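Local coordinates for protein acidocalcisomal pyrophosphatase (Trypanosoma cruzi, PDB 5CUV) that probably hydrolyses inorganic diphosphate to phosphate with the help of magnesium, at residues A[404-407]-A[408-412]; A[384-387]-A[388-392]. One frame throughout, in Å; residues are numbered along the deposited sequence.

Interaction 1 of 2, residues A[404-407]-A[408-412]; sequences NLRK and INKKE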
loop_
_atom_site.group_PDB
_atom_site.type_symbol
_atom_site.label_atom_id
_atom_site.label_comp_id
_atom_site.label_asym_id
_atom_site.label_seq_id
_atom_site.Cartn_x
_atom_site.Cartn_y
_atom_site.Cartn_z
ATOM N N ASN A 404 -37.429 5.126 14.566
ATOM C CA ASN A 404 -38.749 5.073 15.138
ATOM C C ASN A 404 -38.650 5.227 16.650
ATOM O O ASN A 404 -39.584 5.646 17.320
ATOM C CB ASN A 404 -39.443 3.797 14.635
ATOM C CG ASN A 404 -40.100 3.006 15.729
ATOM O OD1 ASN A 404 -41.231 3.329 16.156
ATOM N ND2 ASN A 404 -39.405 1.948 16.205
ATOM N N LEU A 405 -37.474 4.955 17.187
ATOM C CA LEU A 405 -37.275 5.130 18.620
ATOM C C LEU A 405 -37.285 6.626 18.880
ATOM O O LEU A 405 -37.684 7.098 19.935
ATOM C CB LEU A 405 -35.939 4.532 19.048
ATOM C CG LEU A 405 -35.511 4.896 20.459
ATOM C CD1 LEU A 405 -36.669 4.886 21.371
ATOM C CD2 LEU A 405 -34.541 3.905 20.958
ATOM N N ARG A 406 -36.845 7.376 17.881
ATOM C CA ARG A 406 -36.831 8.819 18.013
ATOM C C ARG A 406 -38.230 9.337 17.958
ATOM O O ARG A 406 -38.626 10.044 18.854
ATOM C CB ARG A 406 -36.029 9.462 16.912
ATOM C CG ARG A 406 -34.650 8.992 16.929
ATOM C CD ARG A 406 -33.790 10.153 16.755
ATOM N NE ARG A 406 -33.502 10.787 18.024
ATOM C CZ ARG A 406 -32.954 11.987 18.099
ATOM N NH1 ARG A 406 -32.665 12.650 16.968
ATOM N NH2 ARG A 406 -32.673 12.503 19.290
ATOM N N LYS A 407 -38.976 8.958 16.923
ATOM C CA LYS A 407 -40.358 9.416 16.736
ATOM C C LYS A 407 -41.171 9.331 18.015
ATOM O O LYS A 407 -41.663 10.336 18.509
ATOM C CB LYS A 407 -41.092 8.586 15.677
ATOM C CG LYS A 407 -40.658 8.749 14.216
ATOM C CD LYS A 407 -41.390 7.738 13.316
ATOM C CE LYS A 407 -40.751 7.657 11.956
ATOM N NZ LYS A 407 -39.329 7.238 12.114
ATOM N N ILE A 408 -41.321 8.123 18.543
ATOM C CA ILE A 408 -42.092 7.890 19.765
ATOM C C ILE A 408 -41.783 8.861 20.900
ATOM O O ILE A 408 -42.681 9.499 21.455
ATOM C CB ILE A 408 -41.864 6.455 20.301
ATOM C CG1 ILE A 408 -42.530 5.447 19.371
ATOM C CG2 ILE A 408 -42.397 6.316 21.711
ATOM C CD1 ILE A 408 -42.389 4.003 19.814
ATOM N N ASN A 409 -40.511 8.964 21.254
ATOM C CA ASN A 409 -40.102 9.824 22.346
ATOM C C ASN A 409 -40.043 11.287 21.904
ATOM O O ASN A 409 -40.673 12.145 22.516
ATOM C CB ASN A 409 -38.753 9.318 22.878
ATOM C CG ASN A 409 -38.769 7.795 23.164
ATOM O OD1 ASN A 409 -39.327 7.019 22.383
ATOM N ND2 ASN A 409 -38.151 7.373 24.272
ATOM N N LYS A 410 -39.320 11.551 20.816
ATOM C CA LYS A 410 -39.157 12.908 20.278
ATOM C C LYS A 410 -40.474 13.624 20.005
ATOM O O LYS A 410 -40.505 14.859 19.977
ATOM C CB LYS A 410 -38.312 12.898 18.983
ATOM C CG LYS A 410 -36.874 12.284 19.135
ATOM C CD LYS A 410 -35.834 13.269 19.702
ATOM C CE LYS A 410 -35.357 14.288 18.659
ATOM N NZ LYS A 410 -34.435 15.304 19.270
ATOM N N LYS A 411 -41.553 12.868 19.799
ATOM C CA LYS A 411 -42.853 13.490 19.539
ATOM C C LYS A 411 -43.780 13.505 20.757
ATOM O O LYS A 411 -44.273 14.574 21.125
ATOM C CB LYS A 411 -43.571 12.828 18.348
ATOM C CG LYS A 411 -42.908 13.080 16.986
ATOM C CD LYS A 411 -43.818 12.659 15.835
ATOM C CE LYS A 411 -44.230 11.197 15.942
ATOM N NZ LYS A 411 -45.095 10.764 14.812
ATOM N N GLU A 412 -44.009 12.340 21.383
ATOM C CA GLU A 412 -44.898 12.240 22.565
ATOM C C GLU A 412 -44.561 13.280 23.659
ATOM O O GLU A 412 -45.390 14.159 23.969
ATOM C CB GLU A 412 -44.883 10.806 23.163
ATOM C CG GLU A 412 -43.758 10.468 24.152
ATOM C CD GLU A 412 -43.828 9.015 24.628
ATOM O OE1 GLU A 412 -43.018 8.602 25.493
ATOM O OE2 GLU A 412 -44.705 8.280 24.123
#
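The last turns of the long C-terminal helix 388-412 carry this contact, in which R406 and K410, one turn apart, run side by side and point the same way. The K410 chain folds over one face of the R406 guanidinium: its CE sits 3.2 Å above the guanidinium plane, displaced toward the rim, and K410 CD comes within 3.3 Å of R406 NH2. The exact conformation of K410 is doubtful, because its first side-chain carbons are modelled too close to the carbonyl oxygen of R406. The K410 methylenes lie over one face of the guanidinium, which also leaves two like charges close, with K410 NZ 3.3 Å from R406 NH2. Part of the guanidinium's hydrogen-bonding capacity is used outside the helix, in weak bonds from NH2 to the carbonyl of M154 and from NH1 to the hydroxyl of S156, both of the second subunit. M154 of that subunit also packs on L405 and N409.

On another side of the helix, I408 lies alongside N404, its CD1 3.9 Å from N404 OD1. L405 is the buried member of the group; it leans on W277, and its CD1 meets the side chain of N409 one turn later. The backbone bond from I408 N to N404 O is long at 3.3 Å but nearly straight, at 169°. K411 N follows with a bond to K407 O, 2.8 Å long and more bent. The i to i+4 backbone bonds, with side chains four residues apart lying next to each other along one side, are those of an alpha-helix, whose final turns here meet a second subunit.

Interaction 2 of 2, residues A[384-387]-A[388-392]; sequences EFKD and KSFAM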
loop_
_atom_site.group_PDB
_atom_site.type_symbol
_atom_site.label_atom_id
_atom_site.label_comp_id
_atom_site.label_asym_id
_atom_site.label_seq_id
_atom_site.Cartn_x
_atom_site.Cartn_y
_atom_site.Cartn_z
ATOM N N GLU A 384 -21.710 -18.756 10.399
ATOM C CA GLU A 384 -21.022 -18.312 9.204
ATOM C C GLU A 384 -21.135 -16.812 9.108
ATOM O O GLU A 384 -22.089 -16.218 9.623
ATOM C CB GLU A 384 -21.584 -18.994 7.967
ATOM C CG GLU A 384 -22.951 -18.551 7.480
ATOM C CD GLU A 384 -23.820 -19.721 6.846
ATOM O OE1 GLU A 384 -23.247 -20.823 6.514
ATOM O OE2 GLU A 384 -25.078 -19.509 6.693
ATOM N N PHE A 385 -20.146 -16.190 8.468
ATOM C CA PHE A 385 -20.116 -14.731 8.336
ATOM C C PHE A 385 -20.936 -14.333 7.148
ATOM O O PHE A 385 -20.562 -14.666 6.056
ATOM C CB PHE A 385 -18.684 -14.261 8.122
ATOM C CG PHE A 385 -17.889 -14.168 9.365
ATOM C CD1 PHE A 385 -17.926 -13.030 10.129
ATOM C CD2 PHE A 385 -17.078 -15.227 9.766
ATOM C CE1 PHE A 385 -17.138 -12.937 11.307
ATOM C CE2 PHE A 385 -16.281 -15.171 10.938
ATOM C CZ PHE A 385 -16.306 -14.027 11.709
ATOM N N LYS A 386 -22.039 -13.633 7.334
ATOM C CA LYS A 386 -22.842 -13.270 6.186
ATOM C C LYS A 386 -22.149 -12.170 5.412
ATOM O O LYS A 386 -21.395 -11.433 5.970
ATOM C CB LYS A 386 -24.238 -12.822 6.653
ATOM C CG LYS A 386 -24.965 -13.844 7.576
ATOM C CD LYS A 386 -25.379 -15.106 6.828
ATOM C CE LYS A 386 -26.610 -14.822 5.951
ATOM N NZ LYS A 386 -27.045 -16.015 5.146
ATOM N N ASP A 387 -22.418 -12.053 4.128
ATOM C CA ASP A 387 -21.796 -11.019 3.251
ATOM C C ASP A 387 -22.364 -9.611 3.407
ATOM O O ASP A 387 -23.374 -9.443 4.045
ATOM C CB ASP A 387 -21.983 -11.393 1.813
ATOM C CG ASP A 387 -23.423 -11.617 1.515
ATOM O OD1 ASP A 387 -24.203 -10.641 1.601
ATOM O OD2 ASP A 387 -23.770 -12.790 1.255
ATOM N N LYS A 388 -21.730 -8.625 2.768
ATOM C CA LYS A 388 -22.132 -7.232 2.906
ATOM C C LYS A 388 -23.570 -6.814 2.583
ATOM O O LYS A 388 -24.120 -5.916 3.250
ATOM C CB LYS A 388 -21.161 -6.320 2.159
ATOM C CG LYS A 388 -21.374 -6.240 0.716
ATOM C CD LYS A 388 -20.205 -5.491 0.064
ATOM C CE LYS A 388 -20.152 -5.632 -1.464
ATOM N NZ LYS A 388 -19.111 -4.717 -2.006
ATOM N N SER A 389 -24.194 -7.430 1.590
ATOM C CA SER A 389 -25.552 -7.052 1.297
ATOM C C SER A 389 -26.386 -7.421 2.493
ATOM O O SER A 389 -27.184 -6.617 2.978
ATOM C CB SER A 389 -26.052 -7.734 0.037
ATOM O OG SER A 389 -25.270 -7.278 -1.068
ATOM N N PHE A 390 -26.173 -8.607 3.016
ATOM C CA PHE A 390 -26.911 -9.021 4.197
ATOM C C PHE A 390 -26.683 -8.084 5.396
ATOM O O PHE A 390 -27.610 -7.767 6.154
ATOM C CB PHE A 390 -26.520 -10.455 4.593
ATOM C CG PHE A 390 -27.359 -11.013 5.707
ATOM C CD1 PHE A 390 -28.553 -11.690 5.436
ATOM C CD2 PHE A 390 -26.981 -10.844 7.037
ATOM C CE1 PHE A 390 -29.355 -12.195 6.472
ATOM C CE2 PHE A 390 -27.782 -11.350 8.072
ATOM C CZ PHE A 390 -28.963 -12.025 7.786
ATOM N N ALA A 391 -25.449 -7.626 5.566
ATOM C CA ALA A 391 -25.113 -6.741 6.685
ATOM C C ALA A 391 -25.760 -5.351 6.622
ATOM O O ALA A 391 -26.389 -4.862 7.578
ATOM C CB ALA A 391 -23.584 -6.632 6.798
HETATM N N MSE A 392 -25.690 -4.749 5.530
HETATM C CA MSE A 392 -26.217 -3.531 5.244
HETATM C C MSE A 392 -27.665 -3.456 5.375
HETATM O O MSE A 392 -28.120 -2.475 5.690
HETATM C CB MSE A 392 -25.721 -3.257 3.866
HETATM C CG MSE A 392 -24.258 -2.937 3.604
HETATM SE SE MSE A 392 -23.547 -2.062 2.080
HETATM C CE MSE A 392 -23.083 -3.177 0.849
#
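CG of D387 stands between its own backbone N and carbonyl carbon (chi1 55°), which carries the carboxylate forward to the start of the helix, while F390 turns its ring back toward K386 with CG trans to the backbone N (chi1 -173°). D387 OD1 accepts from F390 N at 3.2 Å, in an almost linear bond of 175°. This is N-cap geometry: D387 caps the first turn of helix 388-412, where backbone N-H groups lack carbonyl partners within the helix, and its negative charge would probably also suit the positive end of the helix dipole. D387 O then accepts from A391 N at 3.1 Å.

K386, just ahead of the cap, bends at chi2 and chi3 and crosses one face of the F390 ring. Its CE stands over the ring centre, 3.7 Å from the centroid, in a CH-pi contact, and CB approaches F390 CD2 at 3.4 Å. The ammonium lies farther out over the same face, with NZ 4.9 Å from the centroid, a cation-pi contact. F381 meets the F390 ring edge-to-face, and both K386 and F390 rest on I318 of strand 310-323.

Interaction 2 comes first along the chain and marks the passage from the short, weakly bonded strand 386-387, which pairs antiparallel with strand 310-323 of the mixed sheet, into helix 388-412. Interaction 1 lies on the same helix near its other end. Their centres are about 29 Å apart and their nearest atoms about 15 Å, so they do not touch. The shared helix thus joins two different surroundings: at 384-392 no other chain of the assembly is in contact and the K388 side chain is about 6 Å from the bound D-malate, whereas 404-412 borders the second subunit, with the L405 side chain about 14 Å from the bound magnesium ion.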